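Side-chain contacts in shikimate kinase (Aquifex aeolicus, PDB 2PT5), which probably catalyses the ATP-dependent phosphorylation of the 3-hydroxyl group of shikimate, a step on the route to chorismate and the aromatic amino acids: residues 31-34 and 35-39; 53-56 and 57-61; 85-88 and 89-93. All blocks are in the same frame, centred on the assembly; numbering follows the deposited sequence.

Contact 1: 31-34 and 35-39; sequences VDEE and VQKRE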
loop_
_atom_site.group_PDB
_atom_site.type_symbol
_atom_site.label_atom_id
_atom_site.label_comp_id
_atom_site.label_asym_id
_atom_site.label_seq_id
_atom_site.Cartn_x
_atom_site.Cartn_y
_atom_site.Cartn_z
ATOM N N VAL A 31 -6.155 -2.572 -3.649
ATOM C CA VAL A 31 -7.090 -3.235 -2.742
ATOM C C VAL A 31 -8.256 -2.362 -2.287
ATOM O O VAL A 31 -9.410 -2.729 -2.479
ATOM C CB VAL A 31 -6.368 -3.770 -1.494
ATOM C CG1 VAL A 31 -7.386 -4.392 -0.527
ATOM C CG2 VAL A 31 -5.301 -4.788 -1.915
ATOM N N ASP A 32 -7.962 -1.210 -1.686
ATOM C CA ASP A 32 -9.029 -0.336 -1.213
ATOM C C ASP A 32 -10.050 -0.012 -2.296
ATOM O O ASP A 32 -11.258 -0.019 -2.033
ATOM C CB ASP A 32 -8.444 0.954 -0.637
ATOM C CG ASP A 32 -7.907 0.773 0.784
ATOM O OD1 ASP A 32 -7.304 1.732 1.313
ATOM O OD2 ASP A 32 -8.095 -0.316 1.374
ATOM N N GLU A 33 -9.577 0.270 -3.510
ATOM C CA GLU A 33 -10.494 0.595 -4.606
ATOM C C GLU A 33 -11.353 -0.626 -4.953
ATOM O O GLU A 33 -12.530 -0.490 -5.286
ATOM C CB GLU A 33 -9.708 1.081 -5.835
ATOM C CG GLU A 33 -9.784 0.176 -7.049
ATOM C CD GLU A 33 -8.617 0.374 -8.011
ATOM O OE1 GLU A 33 -8.282 1.543 -8.318
ATOM O OE2 GLU A 33 -8.044 -0.652 -8.461
ATOM N N GLU A 34 -10.773 -1.819 -4.861
ATOM C CA GLU A 34 -11.524 -3.037 -5.163
ATOM C C GLU A 34 -12.506 -3.342 -4.034
ATOM O O GLU A 34 -13.629 -3.783 -4.274
ATOM C CB GLU A 34 -10.569 -4.220 -5.359
ATOM C CG GLU A 34 -9.688 -4.070 -6.582
ATOM C CD GLU A 34 -10.492 -3.719 -7.821
ATOM O OE1 GLU A 34 -11.394 -4.495 -8.188
ATOM O OE2 GLU A 34 -10.231 -2.661 -8.428
ATOM N N VAL A 35 -12.083 -3.093 -2.799
ATOM C CA VAL A 35 -12.943 -3.339 -1.652
ATOM C C VAL A 35 -14.202 -2.487 -1.759
ATOM O O VAL A 35 -15.313 -2.976 -1.558
ATOM C CB VAL A 35 -12.223 -3.008 -0.333
ATOM C CG1 VAL A 35 -13.226 -3.004 0.823
ATOM C CG2 VAL A 35 -11.114 -4.031 -0.083
ATOM N N GLN A 36 -14.018 -1.212 -2.083
ATOM C CA GLN A 36 -15.136 -0.294 -2.223
ATOM C C GLN A 36 -16.056 -0.707 -3.367
ATOM O O GLN A 36 -17.265 -0.810 -3.177
ATOM C CB GLN A 36 -14.623 1.129 -2.440
ATOM C CG GLN A 36 -13.966 1.713 -1.200
ATOM C CD GLN A 36 -13.388 3.099 -1.423
ATOM O OE1 GLN A 36 -12.394 3.266 -2.131
ATOM N NE2 GLN A 36 -14.011 4.101 -0.814
ATOM N N LYS A 37 -15.484 -0.950 -4.546
ATOM C CA LYS A 37 -16.281 -1.354 -5.699
ATOM C C LYS A 37 -17.079 -2.630 -5.421
ATOM O O LYS A 37 -18.224 -2.761 -5.863
ATOM C CB LYS A 37 -15.384 -1.534 -6.924
ATOM C CG LYS A 37 -14.649 -0.256 -7.322
ATOM C CD LYS A 37 -14.038 -0.332 -8.725
ATOM C CE LYS A 37 -13.051 -1.479 -8.874
ATOM N NZ LYS A 37 -12.475 -1.527 -10.248
ATOM N N ARG A 38 -16.492 -3.563 -4.675
ATOM C CA ARG A 38 -17.191 -4.802 -4.343
ATOM C C ARG A 38 -18.368 -4.564 -3.395
ATOM O O ARG A 38 -19.462 -5.082 -3.616
ATOM C CB ARG A 38 -16.242 -5.816 -3.704
ATOM C CG ARG A 38 -16.957 -7.074 -3.234
ATOM C CD ARG A 38 -16.006 -8.114 -2.680
ATOM N NE ARG A 38 -15.029 -8.550 -3.673
ATOM C CZ ARG A 38 -14.139 -9.518 -3.465
ATOM N NH1 ARG A 38 -14.113 -10.149 -2.296
ATOM N NH2 ARG A 38 -13.273 -9.852 -4.419
ATOM N N GLU A 39 -18.141 -3.785 -2.338
ATOM C CA GLU A 39 -19.184 -3.487 -1.359
ATOM C C GLU A 39 -20.146 -2.421 -1.867
ATOM O O GLU A 39 -21.257 -2.281 -1.359
ATOM C CB GLU A 39 -18.560 -2.995 -0.052
ATOM C CG GLU A 39 -17.576 -3.956 0.587
ATOM C CD GLU A 39 -18.232 -5.228 1.084
ATOM O OE1 GLU A 39 -19.140 -5.133 1.936
ATOM O OE2 GLU A 39 -17.833 -6.324 0.623
#

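Contact 2: 53-56 and 57-61; sequences AYFR and KLEFE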
loop_
_atom_site.group_PDB
_atom_site.type_symbol
_atom_site.label_atom_id
_atom_site.label_comp_id
_atom_site.label_asym_id
_atom_site.label_seq_id
_atom_site.Cartn_x
_atom_site.Cartn_y
_atom_site.Cartn_z
ATOM N N ALA A 53 -13.806 -4.559 11.816
ATOM C CA ALA A 53 -13.289 -5.919 11.770
ATOM C C ALA A 53 -13.709 -6.514 10.428
ATOM O O ALA A 53 -12.945 -7.228 9.778
ATOM C CB ALA A 53 -13.867 -6.738 12.914
ATOM N N TYR A 54 -14.933 -6.198 10.020
ATOM C CA TYR A 54 -15.481 -6.679 8.761
ATOM C C TYR A 54 -14.708 -6.102 7.577
ATOM O O TYR A 54 -14.604 -6.739 6.527
ATOM C CB TYR A 54 -16.964 -6.306 8.672
ATOM C CG TYR A 54 -17.610 -6.561 7.328
ATOM C CD1 TYR A 54 -17.526 -5.617 6.305
ATOM C CD2 TYR A 54 -18.327 -7.736 7.087
ATOM C CE1 TYR A 54 -18.145 -5.830 5.076
ATOM C CE2 TYR A 54 -18.949 -7.959 5.861
ATOM C CZ TYR A 54 -18.855 -6.999 4.861
ATOM O OH TYR A 54 -19.484 -7.185 3.652
ATOM N N PHE A 55 -14.167 -4.898 7.751
ATOM C CA PHE A 55 -13.396 -4.245 6.699
ATOM C C PHE A 55 -11.960 -4.767 6.681
ATOM O O PHE A 55 -11.394 -5.015 5.612
ATOM C CB PHE A 55 -13.405 -2.721 6.897
ATOM C CG PHE A 55 -12.416 -1.990 6.030
ATOM C CD1 PHE A 55 -11.124 -1.738 6.486
ATOM C CD2 PHE A 55 -12.763 -1.583 4.745
ATOM C CE1 PHE A 55 -10.187 -1.089 5.673
ATOM C CE2 PHE A 55 -11.838 -0.935 3.923
ATOM C CZ PHE A 55 -10.546 -0.688 4.390
ATOM N N ARG A 56 -11.375 -4.927 7.863
ATOM C CA ARG A 56 -10.013 -5.427 7.978
ATOM C C ARG A 56 -9.922 -6.851 7.445
ATOM O O ARG A 56 -8.884 -7.265 6.929
ATOM C CB ARG A 56 -9.557 -5.406 9.436
ATOM C CG ARG A 56 -9.194 -4.030 9.980
ATOM C CD ARG A 56 -8.840 -4.124 11.463
ATOM N NE ARG A 56 -8.129 -2.945 11.951
ATOM C CZ ARG A 56 -7.726 -2.783 13.209
ATOM N NH1 ARG A 56 -7.968 -3.726 14.109
ATOM N NH2 ARG A 56 -7.074 -1.685 13.564
ATOM N N LYS A 57 -11.008 -7.606 7.579
ATOM C CA LYS A 57 -11.020 -8.980 7.098
ATOM C C LYS A 57 -11.358 -8.987 5.614
ATOM O O LYS A 57 -10.881 -9.831 4.864
ATOM C CB LYS A 57 -12.036 -9.816 7.890
ATOM C CG LYS A 57 -11.962 -11.316 7.609
ATOM C CD LYS A 57 -12.744 -12.135 8.642
ATOM C CE LYS A 57 -12.009 -12.241 9.975
ATOM N NZ LYS A 57 -10.779 -13.079 9.887
ATOM N N LEU A 58 -12.165 -8.022 5.194
ATOM C CA LEU A 58 -12.570 -7.908 3.801
ATOM C C LEU A 58 -11.375 -7.589 2.892
ATOM O O LEU A 58 -11.180 -8.233 1.853
ATOM C CB LEU A 58 -13.621 -6.806 3.652
ATOM C CG LEU A 58 -14.658 -6.916 2.531
ATOM C CD1 LEU A 58 -15.304 -5.555 2.337
ATOM C CD2 LEU A 58 -14.017 -7.382 1.233
ATOM N N GLU A 59 -10.577 -6.596 3.275
ATOM C CA GLU A 59 -9.441 -6.213 2.451
ATOM C C GLU A 59 -8.421 -7.350 2.359
ATOM O O GLU A 59 -7.736 -7.500 1.346
ATOM C CB GLU A 59 -8.793 -4.920 2.976
ATOM C CG GLU A 59 -8.098 -5.026 4.320
ATOM C CD GLU A 59 -7.606 -3.674 4.829
ATOM O OE1 GLU A 59 -6.939 -3.648 5.888
ATOM O OE2 GLU A 59 -7.886 -2.640 4.178
ATOM N N PHE A 60 -8.327 -8.166 3.404
ATOM C CA PHE A 60 -7.386 -9.274 3.341
ATOM C C PHE A 60 -7.944 -10.310 2.360
ATOM O O PHE A 60 -7.202 -10.899 1.572
ATOM C CB PHE A 60 -7.175 -9.896 4.720
ATOM C CG PHE A 60 -5.977 -10.801 4.794
ATOM C CD1 PHE A 60 -5.118 -10.938 3.705
ATOM C CD2 PHE A 60 -5.708 -11.520 5.949
ATOM C CE1 PHE A 60 -4.016 -11.776 3.762
ATOM C CE2 PHE A 60 -4.603 -12.364 6.017
ATOM C CZ PHE A 60 -3.757 -12.490 4.918
ATOM N N GLU A 61 -9.257 -10.516 2.399
ATOM C CA GLU A 61 -9.907 -11.456 1.490
ATOM C C GLU A 61 -9.670 -10.992 0.060
ATOM O O GLU A 61 -9.313 -11.786 -0.817
ATOM C CB GLU A 61 -11.417 -11.506 1.744
ATOM C CG GLU A 61 -12.194 -12.216 0.630
ATOM C CD GLU A 61 -13.706 -12.063 0.748
ATOM O OE1 GLU A 61 -14.415 -12.481 -0.194
ATOM O OE2 GLU A 61 -14.184 -11.532 1.775
#

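Contact 3: 85-88 and 89-93; sequences EALN and FMKSR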
loop_
_atom_site.group_PDB
_atom_site.type_symbol
_atom_site.label_atom_id
_atom_site.label_comp_id
_atom_site.label_asym_id
_atom_site.label_seq_id
_atom_site.Cartn_x
_atom_site.Cartn_y
_atom_site.Cartn_z
ATOM N N GLU A 85 0.421 -10.502 9.059
ATOM C CA GLU A 85 -0.096 -11.733 8.486
ATOM C C GLU A 85 -0.211 -11.516 6.975
ATOM O O GLU A 85 0.321 -12.290 6.176
ATOM C CB GLU A 85 -1.467 -12.066 9.070
ATOM C CG GLU A 85 -1.906 -13.500 8.823
ATOM C CD GLU A 85 -3.194 -13.847 9.547
ATOM O OE1 GLU A 85 -4.286 -13.572 9.002
ATOM O OE2 GLU A 85 -3.114 -14.386 10.671
ATOM N N ALA A 86 -0.909 -10.451 6.593
ATOM C CA ALA A 86 -1.092 -10.121 5.188
ATOM C C ALA A 86 0.259 -9.925 4.512
ATOM O O ALA A 86 0.432 -10.274 3.344
ATOM C CB ALA A 86 -1.938 -8.857 5.050
ATOM N N LEU A 87 1.220 -9.373 5.244
ATOM C CA LEU A 87 2.542 -9.144 4.676
ATOM C C LEU A 87 3.249 -10.472 4.421
ATOM O O LEU A 87 3.893 -10.648 3.384
ATOM C CB LEU A 87 3.377 -8.251 5.604
ATOM C CG LEU A 87 4.738 -7.742 5.105
ATOM C CD1 LEU A 87 4.607 -7.049 3.745
ATOM C CD2 LEU A 87 5.303 -6.777 6.130
ATOM N N ASN A 88 3.128 -11.412 5.358
ATOM C CA ASN A 88 3.762 -12.714 5.182
ATOM C C ASN A 88 3.086 -13.468 4.047
ATOM O O ASN A 88 3.736 -14.210 3.311
ATOM C CB ASN A 88 3.711 -13.524 6.474
ATOM C CG ASN A 88 4.778 -13.096 7.455
ATOM O OD1 ASN A 88 5.958 -13.015 7.103
ATOM N ND2 ASN A 88 4.378 -12.822 8.692
ATOM N N PHE A 89 1.779 -13.269 3.897
ATOM C CA PHE A 89 1.055 -13.901 2.801
ATOM C C PHE A 89 1.648 -13.351 1.499
ATOM O O PHE A 89 1.970 -14.103 0.582
ATOM C CB PHE A 89 -0.434 -13.553 2.864
ATOM C CG PHE A 89 -1.217 -14.009 1.657
ATOM C CD1 PHE A 89 -1.797 -15.274 1.619
ATOM C CD2 PHE A 89 -1.362 -13.175 0.552
ATOM C CE1 PHE A 89 -2.513 -15.701 0.500
ATOM C CE2 PHE A 89 -2.078 -13.594 -0.575
ATOM C CZ PHE A 89 -2.654 -14.859 -0.599
HETATM N N MSE A 90 1.807 -12.032 1.429
HETATM C CA MSE A 90 2.346 -11.395 0.230
HETATM C C MSE A 90 3.702 -11.946 -0.196
HETATM O O MSE A 90 3.927 -12.187 -1.379
HETATM C CB MSE A 90 2.438 -9.882 0.434
HETATM C CG MSE A 90 1.092 -9.165 0.318
HETATM SE SE MSE A 90 1.267 -7.275 0.665
HETATM C CE MSE A 90 0.120 -7.120 2.235
ATOM N N LYS A 91 4.600 -12.143 0.767
ATOM C CA LYS A 91 5.926 -12.670 0.480
ATOM C C LYS A 91 5.879 -14.092 -0.081
ATOM O O LYS A 91 6.756 -14.491 -0.853
ATOM C CB LYS A 91 6.789 -12.635 1.741
ATOM C CG LYS A 91 7.037 -11.234 2.275
ATOM C CD LYS A 91 8.033 -11.237 3.419
ATOM C CE LYS A 91 8.402 -9.821 3.835
ATOM N NZ LYS A 91 9.480 -9.822 4.851
ATOM N N SER A 92 4.858 -14.854 0.294
ATOM C CA SER A 92 4.734 -16.223 -0.195
ATOM C C SER A 92 4.154 -16.271 -1.603
ATOM O O SER A 92 4.029 -17.344 -2.190
ATOM C CB SER A 92 3.850 -17.055 0.736
ATOM O OG SER A 92 2.503 -16.608 0.714
ATOM N N ARG A 93 3.795 -15.107 -2.137
ATOM C CA ARG A 93 3.226 -15.028 -3.474
ATOM C C ARG A 93 4.110 -14.211 -4.418
ATOM O O ARG A 93 4.107 -14.439 -5.627
ATOM C CB ARG A 93 1.816 -14.428 -3.407
ATOM C CG ARG A 93 0.830 -15.266 -2.601
ATOM C CD ARG A 93 0.662 -16.640 -3.239
ATOM N NE ARG A 93 0.288 -17.672 -2.272
ATOM C CZ ARG A 93 -0.950 -18.114 -2.077
ATOM N NH1 ARG A 93 -1.176 -19.052 -1.174
ATOM N NH2 ARG A 93 -1.958 -17.633 -2.791
#

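Contact 1: 31-34 and 35-39
V31 to V35, D32 to Q36, E33 to K37 and E34 to R38 are joined by successive i to i+4 backbone hydrogen bonds, the shortest being V35 N to V31 O at 2.7 Å. They form helix 31-39, which follows edge strand 28-30 of the P-loop kinase fold. Just before the helix, D30 OD2 accepts a hydrogen bond from E33 N.

The main side-chain link is the salt bridge between E34 and K37, one turn apart. E34 OE2 lies 3.1 Å from K37 NZ, and the hydrogen bond within this pair is weak. The two chains run side by side and point the same way. E34 bends at chi2 (-50°), and its carboxylate comes alongside the end of K37. K37 bends at chi3 (-59°), which brings CE as well as NZ against the carboxylate. K37 CE also lies 4.1 Å from E33 CG, so the lysine stem borders both glutamates. E33 OE2 and E34 OE2, both acceptors, are 3.0 Å apart. The ammonium group of K37 probably eases this crowding of negative charge.

V35 carries the apolar packing on the inner side: it reaches L58 and V62 of helix 52-66 and I46 of helix 43-49. D32, predicted to bind the substrate, also meets these helices, at E59 and I43. Q36 rests against I43 too. On V35, CG2 stands beside the backbone N and touches the previous turn twice, at V31 O (3.2 Å) and at V31 CG1 (3.8 Å).

Contact 2: 53-56 and 57-61
The ring of F55 meets the carboxylate of E59 obliquely, with the two planes 58° apart, and the ring of Y54 meets L58 CD1 obliquely as well. The ring of F47 also meets that of F55, and K64 makes a cation-pi contact with F60. All three aromatic residues of the segments belong to helix 52-66 of the P-loop kinase fold. This helix carries R56, predicted to bind shikimate; the E59 side chain adjoins D32, another predicted substrate residue.

E59 OE2 touches the outer end of the F55 ring, 3.2 Å from CE1 and 3.3 Å from CZ. E59 CG takes the crowded position between its backbone N and carbonyl carbon (chi1 68°). The chain then runs out extended, placing the carboxylate beside the ring and near V31 and D32 of helix 31-39. With an alanine in place of E59, F55 CE1 and CZ would probably lose their carboxylate neighbour, and a gap would be likely to open beside D32.

Y54 and L58 lie side by side and point the same way, with CE1 and CD1 4.0 Å apart. The hydroxyl of Y54 is hydrogen-bonded to E39. R56 is extended, and its NE stays 6.2 Å from E59 OE1.

The backbone bonds differ in quality. L58 N to Y54 O is weak. E59 N to F55 O is nearly straight, at 2.9 Å with an N-H...O angle of 169°.

Contact 3: 85-88 and 89-93
Helix 84-91 carries this contact, in which A86 and M90 pack one turn apart. M90 is a selenomethionine. Its CG stands beside the backbone N, and a bend at chi3 (-118°) turns CE back over the preceding turn. CE then lies 3.9 Å from A86 CB and 3.4 Å from A86 O. That oxygen also accepts the backbone N-H of M90 at 2.9 Å, and it sits at the edge of the F89 ring, near its plane.

The helix is part of the beta-alpha-beta crossover from strand 72-75 to strand 95-100 of the parallel sheet. L87 and M90 face that sheet, touching I6 and T96. K91 follows L87 by one turn and is extended beyond CG. Its CG lies 3.4 Å from L87 O, while NZ is hydrogen-bonded to K139 O.

R93 CG lies 3.9 Å above one face of the F89 ring, offset toward the rim. F89 CE1 in turn lies over a face of the R93 guanidinium. S92 N bonds to N88 O at 3.3 Å. S92 OG turns back and donates a hydrogen bond to F89 O at 2.6 Å.

Overall arrangement
The three contacts follow one another along the chain. Contacts 1 and 2 have centres 11 Å apart and are joined by a salt bridge, R38 NH1 to E61 OE1 at 3.2 Å. E39 OE2 also packs on L58 CD1, 3.1 Å away. Contacts 2 and 3 meet through F60, whose CZ lies 3.6 Å from A86 CA. Contacts 1 and 3 do not touch; their nearest atoms are about 7 Å apart. Contacts 1 and 2 supply D32 and R56 to the predicted substrate site. The R56 side chain is about 6 Å from that of R133, another residue predicted to bind the substrate. Contact 3 holds none of these residues.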